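Malate synthase (PDB 3OYX) catalyses the magnesium-dependent Claisen condensation of acetyl-CoA with glyoxylate and the hydrolysis of malyl-CoA to malate, a step of the glyoxylate cycle. Local coordinates at residues A[14-19]-A[257-262]; A[188-193]-A[227-232]. All blocks are in the same frame, centred on the assembly; numbering follows the deposited sequence.

How the interactions relate
Interactions 1 and 2 occupy neighbouring positions around one barrel, and their centres lie about 13 Å apart. In interaction 1, strand 13-18 meets strand 255-258, which in turn borders strand 226-229 of interaction 2. A probable hydrogen bond from Trp257 N to Asp229 O, 2.8 Å, joins the two contacts, while Phe14 CB packs on Val228 CG1 at 3.7 Å. Along the chain, interaction 2 is nested within the long loop that interaction 1 closes. The contacts converge on glyoxylate: 188-193 supplies backbone donors and a metal ligand, and 257-262 supplies an indole. The 14-19 segment carries acetyl-CoA-binding residues, and 257-262 probably another, so both substrates' sites adjoin here.

Interaction 1: residues A[14-19]-A[257-262]; sequences FFTSPT and WSLTPG. With GLV (glyoxylic acid), chain B.
The first and last strands of a TIM barrel meet where Phe14 and Phe15 pair with Trp257 and Ser258, the parallel seam that closes the ring. Ser258 N donates to Phe14 O at 2.8 Å, from above the carbonyl plane, and Thr16 N reaches Ser258 O in a weak bond of 3.4 Å. The Phe14, Thr16 and Trp257 side chains share the face that leads to the substrate. With CG anti to the backbone N (chi1 -154°), the Trp257 indole extends beside the neighbouring strand, and Phe14 turns the CD2-CE2 edge of its ring onto the indole face. This is a T-shaped stack with centroids 4.8 Å apart and planes at 62°. Thr16 meets the indole along its NE1-CZ2 side: NE1 donates to OG1 at 2.9 Å, with the oxygen tilted from the ring plane, while CG2 lies 3.6 Å from CZ2. Held by a polar and an apolar branch of one threonine, the tryptophan is probably restricted in its rotation; its CH2 stands 3.7 Å from C1 of glyoxylate. Arg84, which binds this substrate, also touches the indole. On the opposite face of the sheet, Phe15 brings its ring edge to Ser258 O, 3.1 Å from CD1, and to Leu259 O, and it packs on Val264 of helix 261-269. Thr260 caps that helix through its hydroxyl to Gln263 N. Thr16 and Ser17 bind acetyl-CoA, and Leu259, whose CD2 approaches Thr16 OG1, probably belongs to the same site. Substrate-binding residues gathered at the C-terminal ends of parallel strands are the hallmark of TIM-barrel enzymes.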
loop_
_atom_site.group_PDB
_atom_site.type_symbol
_atom_site.label_atom_id
_atom_site.label_comp_id
_atom_site.label_asym_id
_atom_site.label_seq_id
_atom_site.Cartn_x
_atom_site.Cartn_y
_atom_site.Cartn_z
ATOM N N PHE A 14 8.579 -4.388 -22.738
ATOM C CA PHE A 14 9.053 -5.676 -22.289
ATOM C C PHE A 14 8.207 -6.658 -23.083
ATOM O O PHE A 14 7.041 -6.909 -22.738
ATOM C CB PHE A 14 8.868 -5.718 -20.749
ATOM C CG PHE A 14 9.172 -7.054 -20.104
ATOM C CD1 PHE A 14 10.407 -7.295 -19.523
ATOM C CD2 PHE A 14 8.194 -8.056 -20.012
ATOM C CE1 PHE A 14 10.672 -8.533 -18.900
ATOM C CE2 PHE A 14 8.459 -9.274 -19.437
ATOM C CZ PHE A 14 9.707 -9.516 -18.895
ATOM N N PHE A 15 8.753 -7.184 -24.184
ATOM C CA PHE A 15 7.891 -7.881 -25.160
ATOM C C PHE A 15 8.158 -9.348 -25.191
ATOM O O PHE A 15 9.291 -9.731 -25.454
ATOM C CB PHE A 15 8.085 -7.267 -26.589
ATOM C CG PHE A 15 7.400 -8.044 -27.754
ATOM C CD1 PHE A 15 6.081 -8.516 -27.660
ATOM C CD2 PHE A 15 8.099 -8.280 -28.963
ATOM C CE1 PHE A 15 5.475 -9.260 -28.716
ATOM C CE2 PHE A 15 7.499 -8.972 -30.066
ATOM C CZ PHE A 15 6.196 -9.463 -29.946
ATOM N N THR A 16 7.140 -10.178 -24.985
ATOM C CA THR A 16 7.334 -11.634 -25.034
ATOM C C THR A 16 6.968 -12.406 -26.340
ATOM O O THR A 16 6.017 -12.042 -27.057
ATOM C CB THR A 16 6.607 -12.305 -23.844
ATOM O OG1 THR A 16 5.294 -11.757 -23.748
ATOM C CG2 THR A 16 7.339 -11.995 -22.515
ATOM N N SER A 17 7.692 -13.496 -26.629
ATOM C CA SER A 17 7.379 -14.378 -27.775
ATOM C C SER A 17 7.481 -15.851 -27.424
ATOM O O SER A 17 8.445 -16.261 -26.823
ATOM C CB SER A 17 8.354 -14.110 -28.921
ATOM O OG SER A 17 8.570 -12.724 -29.004
ATOM N N PRO A 18 6.524 -16.667 -27.853
ATOM C CA PRO A 18 6.668 -18.095 -27.623
ATOM C C PRO A 18 7.924 -18.596 -28.324
ATOM O O PRO A 18 8.348 -18.024 -29.343
ATOM C CB PRO A 18 5.438 -18.695 -28.315
ATOM C CG PRO A 18 4.525 -17.542 -28.532
ATOM C CD PRO A 18 5.433 -16.380 -28.788
ATOM N N THR A 19 8.516 -19.660 -27.806
ATOM C CA THR A 19 9.817 -20.077 -28.272
ATOM C C THR A 19 9.686 -21.303 -29.206
ATOM O O THR A 19 10.559 -21.580 -30.010
ATOM C CB THR A 19 10.644 -20.424 -27.018
ATOM O OG1 THR A 19 9.815 -21.223 -26.153
ATOM C CG2 THR A 19 11.053 -19.151 -26.316
ATOM N N TRP A 257 4.646 -4.551 -19.945
ATOM C CA TRP A 257 4.661 -5.706 -20.835
ATOM C C TRP A 257 3.976 -5.381 -22.200
ATOM O O TRP A 257 3.057 -4.543 -22.264
ATOM C CB TRP A 257 3.901 -6.794 -20.113
ATOM C CG TRP A 257 4.215 -8.207 -20.455
ATOM C CD1 TRP A 257 3.995 -8.852 -21.653
ATOM C CD2 TRP A 257 4.683 -9.196 -19.552
ATOM N NE1 TRP A 257 4.330 -10.174 -21.554
ATOM C CE2 TRP A 257 4.736 -10.419 -20.265
ATOM C CE3 TRP A 257 5.030 -9.183 -18.185
ATOM C CZ2 TRP A 257 5.152 -11.613 -19.663
ATOM C CZ3 TRP A 257 5.480 -10.367 -17.593
ATOM C CH2 TRP A 257 5.526 -11.557 -18.334
ATOM N N SER A 258 4.430 -6.009 -23.283
ATOM C CA SER A 258 3.792 -5.848 -24.598
ATOM C C SER A 258 3.598 -7.258 -25.157
ATOM O O SER A 258 4.474 -8.123 -25.015
ATOM C CB SER A 258 4.648 -5.048 -25.554
ATOM O OG SER A 258 4.617 -3.685 -25.215
ATOM N N LEU A 259 2.426 -7.497 -25.734
ATOM C CA LEU A 259 2.097 -8.815 -26.207
ATOM C C LEU A 259 2.172 -8.916 -27.737
ATOM O O LEU A 259 2.187 -10.004 -28.277
ATOM C CB LEU A 259 0.719 -9.173 -25.690
ATOM C CG LEU A 259 0.686 -9.488 -24.198
ATOM C CD1 LEU A 259 -0.720 -9.820 -23.808
ATOM C CD2 LEU A 259 1.591 -10.686 -23.929
ATOM N N THR A 260 2.223 -7.776 -28.420
ATOM C CA THR A 260 2.181 -7.671 -29.878
ATOM C C THR A 260 3.054 -6.506 -30.347
ATOM O O THR A 260 3.360 -5.586 -29.582
ATOM C CB THR A 260 0.731 -7.395 -30.411
ATOM O OG1 THR A 260 0.200 -6.203 -29.824
ATOM C CG2 THR A 260 -0.195 -8.496 -30.066
ATOM N N PRO A 261 3.414 -6.499 -31.643
ATOM C CA PRO A 261 4.158 -5.326 -32.155
ATOM C C PRO A 261 3.300 -4.071 -32.037
ATOM O O PRO A 261 3.792 -2.958 -31.853
ATOM C CB PRO A 261 4.416 -5.698 -33.613
ATOM C CG PRO A 261 4.457 -7.228 -33.599
ATOM C CD PRO A 261 3.366 -7.614 -32.622
ATOM N N GLY A 262 1.994 -4.227 -32.098
ATOM C CA GLY A 262 1.170 -3.036 -31.886
ATOM C C GLY A 262 1.465 -2.518 -30.482
ATOM O O GLY A 262 1.824 -1.335 -30.293
HETATM C C1 GLV B . 3.055 -12.796 -15.907
HETATM O O1 GLV B . 3.623 -13.892 -15.962
HETATM C C2 GLV B . 1.702 -12.873 -15.339
HETATM O O2 GLV B . 0.975 -11.887 -15.432
HETATM O O3 GLV B . 1.330 -13.998 -14.674
#

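Interaction 2: residues A[188-193]-A[227-232]; sequences DGEVDY and AVDGPY. With MG (magnesium ion), chain D; GLV (glyoxylic acid), chain B.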
loop_
_atom_site.group_PDB
_atom_site.type_symbol
_atom_site.label_atom_id
_atom_site.label_comp_id
_atom_site.label_asym_id
_atom_site.label_seq_id
_atom_site.Cartn_x
_atom_site.Cartn_y
_atom_site.Cartn_z
ATOM N N ASP A 188 5.843 -6.674 -12.695
ATOM C CA ASP A 188 4.595 -7.216 -12.173
ATOM C C ASP A 188 4.031 -8.276 -13.084
ATOM O O ASP A 188 4.068 -8.146 -14.286
ATOM C CB ASP A 188 3.566 -6.099 -11.904
ATOM C CG ASP A 188 3.929 -5.307 -10.666
ATOM O OD1 ASP A 188 4.606 -5.970 -9.842
ATOM O OD2 ASP A 188 3.610 -4.087 -10.521
ATOM N N GLY A 189 3.487 -9.331 -12.499
ATOM C CA GLY A 189 2.769 -10.332 -13.279
ATOM C C GLY A 189 1.389 -10.453 -12.712
ATOM O O GLY A 189 1.079 -11.361 -11.937
ATOM N N GLU A 190 0.554 -9.500 -13.117
ATOM C CA GLU A 190 -0.824 -9.421 -12.623
ATOM C C GLU A 190 -1.636 -10.706 -12.821
ATOM O O GLU A 190 -2.610 -10.934 -12.077
ATOM C CB GLU A 190 -1.594 -8.223 -13.199
ATOM C CG GLU A 190 -1.341 -6.953 -12.450
ATOM C CD GLU A 190 -0.176 -6.198 -13.004
ATOM O OE1 GLU A 190 0.678 -6.784 -13.715
ATOM O OE2 GLU A 190 -0.107 -4.986 -12.737
ATOM N N VAL A 191 -1.266 -11.533 -13.796
ATOM C CA VAL A 191 -2.066 -12.751 -14.043
ATOM C C VAL A 191 -1.897 -13.783 -12.906
ATOM O O VAL A 191 -2.849 -14.084 -12.192
ATOM C CB VAL A 191 -1.856 -13.382 -15.456
ATOM C CG1 VAL A 191 -2.867 -14.490 -15.674
ATOM C CG2 VAL A 191 -2.084 -12.319 -16.515
ATOM N N ASP A 192 -0.702 -14.327 -12.737
ATOM C CA ASP A 192 -0.474 -15.300 -11.718
ATOM C C ASP A 192 -0.675 -14.674 -10.352
ATOM O O ASP A 192 -1.135 -15.364 -9.426
ATOM C CB ASP A 192 0.934 -15.807 -11.860
ATOM C CG ASP A 192 1.060 -16.807 -12.978
ATOM O OD1 ASP A 192 0.242 -17.737 -12.945
ATOM O OD2 ASP A 192 1.934 -16.655 -13.870
ATOM N N TYR A 193 -0.413 -13.366 -10.235
ATOM C CA TYR A 193 -0.630 -12.670 -8.967
ATOM C C TYR A 193 -2.091 -12.682 -8.526
ATOM O O TYR A 193 -2.369 -12.949 -7.331
ATOM C CB TYR A 193 -0.081 -11.252 -9.030
ATOM C CG TYR A 193 -0.212 -10.383 -7.792
ATOM C CD1 TYR A 193 0.762 -10.412 -6.799
ATOM C CD2 TYR A 193 -1.268 -9.475 -7.673
ATOM C CE1 TYR A 193 0.669 -9.599 -5.666
ATOM C CE2 TYR A 193 -1.382 -8.638 -6.587
ATOM C CZ TYR A 193 -0.394 -8.694 -5.572
ATOM O OH TYR A 193 -0.521 -7.872 -4.463
ATOM N N ALA A 227 11.173 -0.813 -12.621
ATOM C CA ALA A 227 9.863 -1.409 -12.441
ATOM C C ALA A 227 9.140 -1.442 -13.780
ATOM O O ALA A 227 9.277 -0.513 -14.578
ATOM C CB ALA A 227 9.090 -0.567 -11.477
ATOM N N VAL A 228 8.407 -2.515 -14.067
ATOM C CA VAL A 228 7.740 -2.739 -15.362
ATOM C C VAL A 228 6.401 -3.392 -14.997
ATOM O O VAL A 228 6.388 -4.278 -14.167
ATOM C CB VAL A 228 8.626 -3.697 -16.279
ATOM C CG1 VAL A 228 7.866 -4.229 -17.499
ATOM C CG2 VAL A 228 9.932 -3.051 -16.670
ATOM N N ASP A 229 5.279 -2.961 -15.566
ATOM C CA ASP A 229 3.964 -3.599 -15.362
ATOM C C ASP A 229 3.772 -4.843 -16.189
ATOM O O ASP A 229 4.502 -5.082 -17.181
ATOM C CB ASP A 229 2.836 -2.646 -15.741
ATOM C CG ASP A 229 1.588 -2.920 -14.977
ATOM O OD1 ASP A 229 1.666 -3.746 -14.044
ATOM O OD2 ASP A 229 0.535 -2.304 -15.245
ATOM N N GLY A 230 2.758 -5.619 -15.836
ATOM C CA GLY A 230 2.549 -6.879 -16.487
ATOM C C GLY A 230 1.631 -6.810 -17.677
ATOM O O GLY A 230 1.252 -5.724 -18.132
ATOM N N PRO A 231 1.265 -7.990 -18.190
ATOM C CA PRO A 231 0.590 -8.118 -19.490
ATOM C C PRO A 231 -0.736 -7.442 -19.432
ATOM O O PRO A 231 -1.386 -7.504 -18.391
ATOM C CB PRO A 231 0.347 -9.619 -19.653
ATOM C CG PRO A 231 0.762 -10.263 -18.377
ATOM C CD PRO A 231 1.495 -9.273 -17.514
ATOM N N TYR A 232 -1.096 -6.798 -20.533
ATOM C CA TYR A 232 -2.414 -6.189 -20.747
ATOM C C TYR A 232 -3.069 -6.939 -21.957
ATOM O O TYR A 232 -2.804 -6.606 -23.147
ATOM C CB TYR A 232 -2.249 -4.682 -21.020
ATOM C CG TYR A 232 -3.551 -3.934 -21.017
ATOM C CD1 TYR A 232 -4.054 -3.353 -19.839
ATOM C CD2 TYR A 232 -4.297 -3.798 -22.201
ATOM C CE1 TYR A 232 -5.284 -2.672 -19.824
ATOM C CE2 TYR A 232 -5.517 -3.135 -22.196
ATOM C CZ TYR A 232 -6.018 -2.581 -21.013
ATOM O OH TYR A 232 -7.241 -1.921 -21.058
HETATM MG MG MG D . 2.949 -15.212 -14.757
HETATM C C1 GLV B . 3.055 -12.796 -15.907
HETATM O O1 GLV B . 3.623 -13.892 -15.962
HETATM C C2 GLV B . 1.702 -12.873 -15.339
HETATM O O2 GLV B . 0.975 -11.887 -15.432
HETATM O O3 GLV B . 1.330 -13.998 -14.674
HETATM O O HOH W 1 2.257 -16.182 -16.701
HETATM O O HOH W 2 4.606 -16.466 -14.834
#
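A bend at chi2 (90°) folds the Glu190 side chain back toward the 227-232 segment, and Asp229, its CG anti to the backbone N (chi1 -152°), swings its carboxylate to meet it. The two side chains cross at about a right angle, their carboxylate planes turned 60° apart, and Glu190 OE2 lies 2.5 Å from Asp229 OD1. Arg244 forms salt bridges with Glu190 OE2 and Asp229 OD2, which would offset the negative charge the pair carries in this buried place. Gly230 N faces both acids, making weak bonds to Glu190 OE1 at 3.2 Å and to Asp229 OD1 within its own segment. Before this cluster the strands are joined by Asp188 N, which donates to Val228 O at 2.9 Å. Beyond it, Val191 CG2 packs on Pro231 CG at 4.0 Å, and the same proline carbon approaches O2 of glyoxylate.

The 188-193 segment turns from strand to helix at Gly189, the N-cap residue, and the start of the helix receives the substrate carboxylate. Val191 N donates to O2 and Asp192 N to O3, each at 2.8 Å, so two successive amides grip the two oxygens. Asp192 also sends OD2 to the magnesium ion at 2.0 Å. The metal is chelated by glyoxylate through O3 and the aldehyde oxygen O1, the latter 1.9 Å away; two waters and Glu158 complete six ligands. The helix end probably steadies the negative carboxylate, while magnesium drawing on O1 would polarise the aldehyde, consistent with its role as the electrophile that the acetyl-CoA carbon attacks in the Claisen condensation.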